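Local coordinates for mbGIPC protein (PDB 6X1X) that probably binds short peptide motifs, typically the C-terminal tails of partner proteins, through this PDZ domain of a choanoflagellate GIPC-family protein, at residues A[21-33]-A[52-66]. Residues are numbered along the deposited sequence; the frame is centred on the assembly and turned at random. Where two conformers were deposited one is given.
Sequences TISDNGAGYAFIK and HIAKINGTDLNGCRH
Tyr-29 lays its side chain along segment 52-66, from His-52 to Asn-62. Its CB packs 3.8 Å from His-52 CD2. With CG anti to the carbonyl carbon (chi1 -63°), the ring brings CD2 3.5 Å from Ile-53 O, and CE2 lies beside Ala-54 CB and 3.4 Å from Asn-62 CA. Asn-62 OD1 lies over one ring face near the rim, by CZ and CE1, the amide plane nearly parallel to the ring. At the tip, a water lies 2.7 Å from Tyr-29 OH, in the ring plane, and donates to Asp-60 OD1. In the backbone, Ile-53 N donates to Ala-30 O (2.9 Å, 171°), while a second water links Ala-30 N to Ile-53 O and Leu-61 O. Phe-31 CB sits over the His-52 ring, 21° off its normal, a CH-pi contact.

Asp-24 OD2 is gripped twice: by His-66 N (2.7 Å) on the anti side and by Arg-65 NH1 (2.9 Å) on the syn side, the latter a salt bridge; both donors tilt out of the carboxylate plane, His-66 N more. OD1 accepts from Gly-26 N in an Asx turn. An alanine here is likely to leave the Arg-65 charge without its mate and His-66 N without this acceptor.

Ile-22 CD1 and the Ser-23 backbone pack on His-66, whose CB is 3.5 Å from Ser-23 C. Ile-22 and Ala-30 touch Val-69 of helix 66-75, and Ile-53 touches Met-84 of strand 81-87. Hairpin 20-35 thus meets strand 52-56 and the helix start, at the groove between strand 20-23 and that helix, where PDZ domains usually take peptides.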
ATOM      1  N   THR A  21      -5.112   6.482  -1.007  1.00  4.54           N
ATOM      2  CA  THR A  21      -6.490   6.113  -1.309  1.00  5.54           C
ATOM      3  C   THR A  21      -6.463   4.684  -1.820  1.00  5.51           C
ATOM      4  O   THR A  21      -5.759   4.388  -2.792  1.00  6.12           O
ATOM      5  CB  THR A  21      -7.079   7.014  -2.390  1.00  5.30           C
ATOM      6  OG1 THR A  21      -7.029   8.372  -1.948  1.00  6.04           O
ATOM      7  CG2 THR A  21      -8.524   6.622  -2.706  1.00  7.39           C
ATOM      8  N   ILE A  22      -7.204   3.806  -1.169  1.00  6.18           N
ATOM      9  CA  ILE A  22      -7.203   2.410  -1.568  1.00  6.21           C
ATOM     10  C   ILE A  22      -8.614   1.968  -1.883  1.00  5.20           C
ATOM     11  O   ILE A  22      -9.603   2.497  -1.357  1.00  6.43           O
ATOM     12  CB  ILE A  22      -6.533   1.486  -0.535  1.00  6.65           C
ATOM     13  CG1 ILE A  22      -7.325   1.460   0.758  1.00  7.65           C
ATOM     14  CG2 ILE A  22      -5.096   1.928  -0.283  1.00  9.16           C
ATOM     15  CD1 ILE A  22      -6.834   0.403   1.723  1.00  8.45           C
ATOM     16  N   SER A  23      -8.709   0.984  -2.767  0.66  5.19           N
ATOM     17  CA  SER A  23      -9.988   0.421  -3.149  0.66  6.35           C
ATOM     18  C   SER A  23      -9.799  -1.065  -3.424  0.66  6.64           C
ATOM     19  O   SER A  23      -8.722  -1.625  -3.212  0.66  6.96           O
ATOM     20  CB  SER A  23     -10.580   1.165  -4.341  0.66  9.31           C
ATOM     21  OG  SER A  23     -11.915   0.744  -4.522  0.66  8.05           O
ATOM     22  N   ASP A  24     -10.875  -1.715  -3.862  1.00  7.48           N
ATOM     23  CA  ASP A  24     -10.811  -3.105  -4.303  1.00  7.23           C
ATOM     24  C   ASP A  24     -11.937  -3.323  -5.303  1.00  9.97           C
ATOM     25  O   ASP A  24     -12.890  -2.544  -5.353  1.00 10.91           O
ATOM     26  CB  ASP A  24     -10.853  -4.116  -3.134  1.00  8.75           C
ATOM     27  CG  ASP A  24     -12.244  -4.278  -2.535  1.00  9.54           C
ATOM     28  OD1 ASP A  24     -13.048  -5.040  -3.114  1.00 11.15           O
ATOM     29  OD2 ASP A  24     -12.523  -3.697  -1.469  1.00  9.34           O
ATOM     30  N   ASN A  25     -11.812  -4.367  -6.122  1.00  9.12           N
ATOM     31  CA  ASN A  25     -12.824  -4.639  -7.138  1.00  9.82           C
ATOM     32  C   ASN A  25     -13.750  -5.788  -6.760  1.00 13.64           C
ATOM     33  O   ASN A  25     -14.511  -6.260  -7.610  1.00 15.94           O
ATOM     34  CB  ASN A  25     -12.197  -4.835  -8.525  1.00 15.42           C
ATOM     35  CG  ASN A  25     -11.266  -6.030  -8.594  1.00 18.26           C
ATOM     36  OD1 ASN A  25     -11.310  -6.919  -7.751  1.00 18.52           O
ATOM     37  ND2 ASN A  25     -10.420  -6.061  -9.621  1.00 28.53           N
ATOM     38  N   GLY A  26     -13.706  -6.240  -5.507  1.00 13.80           N
ATOM     39  CA  GLY A  26     -14.538  -7.328  -5.036  1.00 16.36           C
ATOM     40  C   GLY A  26     -13.849  -8.675  -4.966  1.00 16.88           C
ATOM     41  O   GLY A  26     -14.456  -9.638  -4.476  1.00 19.69           O
ATOM     42  N   ALA A  27     -12.612  -8.775  -5.446  1.00 16.89           N
ATOM     43  CA  ALA A  27     -11.850 -10.010  -5.356  1.00 15.78           C
ATOM     44  C   ALA A  27     -10.367  -9.673  -5.376  1.00 20.27           C
ATOM     45  O   ALA A  27      -9.962  -8.587  -5.797  1.00 18.43           O
ATOM     46  CB  ALA A  27     -12.196 -10.972  -6.499  1.00 20.47           C
ATOM     47  N   GLY A  28      -9.557 -10.622  -4.916  1.00 15.93           N
ATOM     48  CA  GLY A  28      -8.120 -10.437  -4.921  1.00 14.90           C
ATOM     49  C   GLY A  28      -7.642  -9.525  -3.813  1.00 12.97           C
ATOM     50  O   GLY A  28      -8.082  -9.652  -2.670  1.00 13.74           O
ATOM     51  N   TYR A  29      -6.750  -8.595  -4.135  1.00 11.59           N
ATOM     52  CA  TYR A  29      -6.133  -7.720  -3.151  1.00 11.25           C
ATOM     53  C   TYR A  29      -6.655  -6.297  -3.296  1.00  9.63           C
ATOM     54  O   TYR A  29      -7.031  -5.857  -4.387  1.00 11.29           O
ATOM     55  CB  TYR A  29      -4.617  -7.695  -3.341  1.00 11.05           C
ATOM     56  CG  TYR A  29      -3.942  -9.034  -3.127  1.00 12.72           C
ATOM     57  CD1 TYR A  29      -3.861  -9.970  -4.152  1.00 18.06           C
ATOM     58  CD2 TYR A  29      -3.394  -9.367  -1.891  1.00 11.21           C
ATOM     59  CE1 TYR A  29      -3.245 -11.198  -3.949  1.00 18.91           C
ATOM     60  CE2 TYR A  29      -2.764 -10.586  -1.685  1.00 13.61           C
ATOM     61  CZ  TYR A  29      -2.699 -11.494  -2.714  1.00 15.35           C
ATOM     62  OH  TYR A  29      -2.082 -12.708  -2.504  1.00 20.59           O
ATOM     63  N   ALA A  30      -6.643  -5.566  -2.188  1.00  8.46           N
ATOM     64  CA  ALA A  30      -6.877  -4.134  -2.269  1.00  8.79           C
ATOM     65  C   ALA A  30      -5.706  -3.483  -2.994  1.00  7.03           C
ATOM     66  O   ALA A  30      -4.588  -4.006  -3.003  1.00  8.95           O
ATOM     67  CB  ALA A  30      -7.031  -3.553  -0.866  1.00 10.18           C
ATOM     68  N   PHE A  31      -5.965  -2.342  -3.624  1.00  6.30           N
ATOM     69  CA  PHE A  31      -4.929  -1.686  -4.406  1.00  7.05           C
ATOM     70  C   PHE A  31      -4.920  -0.191  -4.140  1.00  5.71           C
ATOM     71  O   PHE A  31      -5.885   0.400  -3.651  1.00  5.82           O
ATOM     72  CB  PHE A  31      -5.071  -1.966  -5.905  1.00  8.93           C
ATOM     73  CG  PHE A  31      -6.323  -1.413  -6.498  1.00 12.93           C
ATOM     74  CD1 PHE A  31      -7.504  -2.138  -6.477  1.00 15.87           C
ATOM     75  CD2 PHE A  31      -6.322  -0.158  -7.072  1.00 15.71           C
ATOM     76  CE1 PHE A  31      -8.665  -1.611  -7.028  1.00 17.77           C
ATOM     77  CE2 PHE A  31      -7.471   0.371  -7.622  1.00 20.39           C
ATOM     78  CZ  PHE A  31      -8.640  -0.357  -7.598  1.00 20.26           C
ATOM     79  N   ILE A  32      -3.788   0.410  -4.482  1.00  5.98           N
ATOM     80  CA  ILE A  32      -3.558   1.828  -4.262  1.00  6.09           C
ATOM     81  C   ILE A  32      -4.102   2.577  -5.468  1.00  6.44           C
ATOM     82  O   ILE A  32      -3.585   2.457  -6.584  1.00  8.41           O
ATOM     83  CB  ILE A  32      -2.075   2.126  -4.032  1.00  7.44           C
ATOM     84  CG1 ILE A  32      -1.602   1.399  -2.780  1.00  7.43           C
ATOM     85  CG2 ILE A  32      -1.846   3.624  -3.892  1.00  8.61           C
ATOM     86  CD1 ILE A  32      -0.114   1.512  -2.528  1.00 11.16           C
ATOM     87  N   LYS A  33      -5.146   3.356  -5.241  1.00  6.25           N
ATOM     88  CA  LYS A  33      -5.791   4.122  -6.291  1.00  7.89           C
ATOM     89  C   LYS A  33      -5.155   5.491  -6.462  1.00  5.68           C
ATOM     90  O   LYS A  33      -5.035   5.981  -7.590  1.00  7.90           O
ATOM     91  CB  LYS A  33      -7.271   4.277  -5.941  1.00 10.01           C
ATOM     92  CG  LYS A  33      -8.147   4.784  -7.059  1.00 11.25           C
ATOM     93  CD  LYS A  33      -9.598   4.829  -6.600  1.00 16.43           C
ATOM     94  CE  LYS A  33     -10.519   5.302  -7.713  1.00 21.05           C
ATOM     95  NZ  LYS A  33     -10.540   4.339  -8.850  1.00 29.59           N
ATOM     96  N   HIS A  52      -0.774  -3.416  -5.617  1.00  7.26           N
ATOM     97  CA  HIS A  52      -1.661  -4.138  -4.720  1.00  7.40           C
ATOM     98  C   HIS A  52      -0.989  -4.305  -3.361  1.00  7.02           C
ATOM     99  O   HIS A  52       0.236  -4.442  -3.265  1.00  7.84           O
ATOM    100  CB  HIS A  52      -2.037  -5.495  -5.318  1.00 13.15           C
ATOM    101  CG  HIS A  52      -3.037  -5.401  -6.432  1.00 16.87           C
ATOM    102  ND1 HIS A  52      -2.678  -5.146  -7.739  1.00 26.70           N
ATOM    103  CD2 HIS A  52      -4.389  -5.502  -6.427  1.00 17.87           C
ATOM    104  CE1 HIS A  52      -3.763  -5.108  -8.493  1.00 27.69           C
ATOM    105  NE2 HIS A  52      -4.815  -5.317  -7.721  1.00 21.19           N
ATOM    106  N   ILE A  53      -1.797  -4.278  -2.305  1.00  6.68           N
ATOM    107  CA  ILE A  53      -1.297  -4.432  -0.944  1.00  6.42           C
ATOM    108  C   ILE A  53      -1.486  -5.890  -0.553  1.00  6.32           C
ATOM    109  O   ILE A  53      -2.608  -6.341  -0.299  1.00  7.99           O
ATOM    110  CB  ILE A  53      -1.995  -3.475   0.029  1.00  6.89           C
ATOM    111  CG1 ILE A  53      -1.741  -2.035  -0.409  1.00  7.58           C
ATOM    112  CG2 ILE A  53      -1.480  -3.713   1.449  1.00  8.90           C
ATOM    113  CD1 ILE A  53      -2.540  -1.004   0.367  1.00 10.87           C
ATOM    114  N   ALA A  54      -0.388  -6.635  -0.490  1.00  6.07           N
ATOM    115  CA  ALA A  54      -0.457  -8.065  -0.223  1.00  6.49           C
ATOM    116  C   ALA A  54      -0.414  -8.387   1.263  1.00  5.81           C
ATOM    117  O   ALA A  54      -1.085  -9.329   1.705  1.00  6.47           O
ATOM    118  CB  ALA A  54       0.687  -8.788  -0.936  1.00  8.28           C
ATOM    119  N   LYS A  55       0.375  -7.637   2.028  1.00  5.56           N
ATOM    120  CA  LYS A  55       0.536  -7.878   3.456  1.00  5.11           C
ATOM    121  C   LYS A  55       0.823  -6.561   4.157  1.00  5.25           C
ATOM    122  O   LYS A  55       1.418  -5.650   3.580  1.00  6.01           O
ATOM    123  CB  LYS A  55       1.710  -8.816   3.770  1.00  7.23           C
ATOM    124  CG  LYS A  55       1.607 -10.200   3.179  1.00  8.23           C
ATOM    125  CD  LYS A  55       2.593 -11.167   3.812  1.00 11.42           C
ATOM    126  CE  LYS A  55       2.438 -12.549   3.193  1.00 15.64           C
ATOM    127  NZ  LYS A  55       3.406 -13.528   3.756  1.00 18.35           N
ATOM    128  N   ILE A  56       0.423  -6.487   5.423  1.00  4.56           N
ATOM    129  CA  ILE A  56       0.856  -5.437   6.333  1.00  5.02           C
ATOM    130  C   ILE A  56       1.357  -6.122   7.589  1.00  4.75           C
ATOM    131  O   ILE A  56       0.641  -6.947   8.166  1.00  5.05           O
ATOM    132  CB  ILE A  56      -0.284  -4.466   6.683  1.00  5.62           C
ATOM    133  CG1 ILE A  56      -0.719  -3.682   5.449  1.00  6.12           C
ATOM    134  CG2 ILE A  56       0.148  -3.528   7.811  1.00  6.85           C
ATOM    135  CD1 ILE A  56      -2.070  -3.009   5.636  1.00  7.25           C
ATOM    136  N   ASN A  57       2.591  -5.815   7.986  1.00  5.54           N
ATOM    137  CA  ASN A  57       3.179  -6.383   9.200  1.00  6.51           C
ATOM    138  C   ASN A  57       3.023  -7.903   9.246  1.00  6.79           C
ATOM    139  O   ASN A  57       2.705  -8.488  10.286  1.00  8.27           O
ATOM    140  CB  ASN A  57       2.615  -5.715  10.452  1.00  7.78           C
ATOM    141  CG  ASN A  57       3.067  -4.287  10.585  1.00  6.50           C
ATOM    142  OD1 ASN A  57       4.174  -3.947  10.176  1.00  7.87           O
ATOM    143  ND2 ASN A  57       2.214  -3.437  11.153  1.00  9.30           N
ATOM    144  N   GLY A  58       3.239  -8.546   8.100  1.00  6.63           N
ATOM    145  CA  GLY A  58       3.199  -9.991   8.005  1.00  8.07           C
ATOM    146  C   GLY A  58       1.826 -10.609   7.866  1.00  7.15           C
ATOM    147  O   GLY A  58       1.733 -11.830   7.675  1.00  7.85           O
ATOM    148  N   THR A  59       0.757  -9.827   7.974  1.00  6.08           N
ATOM    149  CA  THR A  59      -0.596 -10.352   7.849  1.00  6.50           C
ATOM    150  C   THR A  59      -0.963 -10.527   6.384  1.00  5.30           C
ATOM    151  O   THR A  59      -0.835  -9.588   5.597  1.00  6.31           O
ATOM    152  CB  THR A  59      -1.576  -9.363   8.467  1.00  6.75           C
ATOM    153  OG1 THR A  59      -1.208  -9.121   9.823  1.00  7.97           O
ATOM    154  CG2 THR A  59      -2.987  -9.920   8.418  1.00  8.38           C
ATOM    155  N   ASP A  60      -1.449 -11.712   6.024  1.00  6.52           N
ATOM    156  CA  ASP A  60      -1.885 -11.989   4.657  1.00  5.79           C
ATOM    157  C   ASP A  60      -3.189 -11.248   4.381  1.00  6.50           C
ATOM    158  O   ASP A  60      -4.193 -11.469   5.063  1.00  7.42           O
ATOM    159  CB  ASP A  60      -2.094 -13.499   4.529  1.00  7.70           C
ATOM    160  CG  ASP A  60      -2.464 -13.948   3.125  1.00  8.41           C
ATOM    161  OD1 ASP A  60      -2.538 -13.115   2.205  1.00  8.91           O
ATOM    162  OD2 ASP A  60      -2.665 -15.172   2.947  1.00  9.25           O
ATOM    163  N   LEU A  61      -3.189 -10.372   3.381  1.00  5.69           N
ATOM    164  CA  LEU A  61      -4.371  -9.584   3.055  1.00  5.60           C
ATOM    165  C   LEU A  61      -5.034 -10.037   1.760  1.00  6.62           C
ATOM    166  O   LEU A  61      -5.866  -9.311   1.202  1.00  6.16           O
ATOM    167  CB  LEU A  61      -4.050  -8.089   3.054  1.00  6.11           C
ATOM    168  CG  LEU A  61      -3.556  -7.613   4.422  1.00  7.06           C
ATOM    169  CD1 LEU A  61      -3.034  -6.195   4.339  1.00  8.21           C
ATOM    170  CD2 LEU A  61      -4.653  -7.704   5.463  1.00  8.19           C
ATOM    171  N   ASN A  62      -4.698 -11.234   1.286  1.00  7.23           N
ATOM    172  CA  ASN A  62      -5.406 -11.799   0.146  1.00  7.96           C
ATOM    173  C   ASN A  62      -6.893 -11.927   0.453  1.00  8.06           C
ATOM    174  O   ASN A  62      -7.285 -12.436   1.505  1.00  9.52           O
ATOM    175  CB  ASN A  62      -4.810 -13.162  -0.194  1.00  9.62           C
ATOM    176  CG  ASN A  62      -5.348 -13.728  -1.491  1.00 12.16           C
ATOM    177  OD1 ASN A  62      -5.912 -13.007  -2.318  1.00 14.50           O
ATOM    178  ND2 ASN A  62      -5.170 -15.027  -1.679  1.00 17.97           N
ATOM    179  N   GLY A  63      -7.728 -11.454  -0.471  1.00  7.96           N
ATOM    180  CA  GLY A  63      -9.161 -11.507  -0.303  1.00 10.54           C
ATOM    181  C   GLY A  63      -9.750 -10.408   0.549  1.00  9.22           C
ATOM    182  O   GLY A  63     -10.979 -10.308   0.638  1.00 13.00           O
ATOM    183  N   CYS A  64      -8.930  -9.572   1.179  1.00  7.66           N
ATOM    184  CA  CYS A  64      -9.451  -8.568   2.090  1.00  7.71           C
ATOM    185  C   CYS A  64      -9.982  -7.354   1.339  1.00  7.38           C
ATOM    186  O   CYS A  64      -9.373  -6.878   0.378  1.00  9.86           O
ATOM    187  CB  CYS A  64      -8.365  -8.145   3.074  1.00  7.50           C
ATOM    188  SG  CYS A  64      -7.856  -9.486   4.165  1.00  7.91           S
ATOM    189  N   ARG A  65     -11.111  -6.836   1.807  1.00  7.19           N
ATOM    190  CA  ARG A  65     -11.703  -5.654   1.206  0.50  7.08           C
ATOM    191  C   ARG A  65     -10.911  -4.412   1.596  1.00  6.09           C
ATOM    192  O   ARG A  65     -10.183  -4.390   2.598  1.00  7.00           O
ATOM    193  CB  ARG A  65     -13.148  -5.492   1.675  0.50  9.54           C
ATOM    194  CG  ARG A  65     -14.106  -6.549   1.147  0.50 12.37           C
ATOM    195  CD  ARG A  65     -14.680  -6.166  -0.205  0.50 13.81           C
ATOM    196  NE  ARG A  65     -16.000  -5.542  -0.099  0.50 10.91           N
ATOM    197  CZ  ARG A  65     -16.278  -4.294  -0.461  0.50 14.78           C
ATOM    198  NH1 ARG A  65     -15.328  -3.512  -0.959  0.50 16.32           N
ATOM    199  NH2 ARG A  65     -17.514  -3.832  -0.330  0.50  9.72           N
ATOM    200  N   HIS A  66     -11.076  -3.352   0.799  1.00  5.44           N
ATOM    201  CA  HIS A  66     -10.336  -2.134   1.086  1.00  6.40           C
ATOM    202  C   HIS A  66     -10.648  -1.590   2.469  1.00  6.28           C
ATOM    203  O   HIS A  66      -9.771  -0.995   3.099  1.00  7.14           O
ATOM    204  CB  HIS A  66     -10.522  -1.068  -0.002  1.00  6.34           C
ATOM    205  CG  HIS A  66     -11.888  -0.453  -0.057  1.00  5.58           C
ATOM    206  ND1 HIS A  66     -12.321   0.505   0.833  1.00  6.50           N
ATOM    207  CD2 HIS A  66     -12.894  -0.626  -0.944  1.00  6.13           C
ATOM    208  CE1 HIS A  66     -13.555   0.862   0.520  1.00  6.33           C
ATOM    209  NE2 HIS A  66     -13.925   0.192  -0.556  1.00  7.28           N
TER
HETATM  210  O   HOH W   1      -9.684  -7.388  -2.170  1.00 15.98           O
HETATM  211  O   HOH W   2      -1.156 -13.625  -0.139  1.00 23.97           O
HETATM  212  O   HOH W   3      -5.367  -6.670   0.121  1.00  7.20           O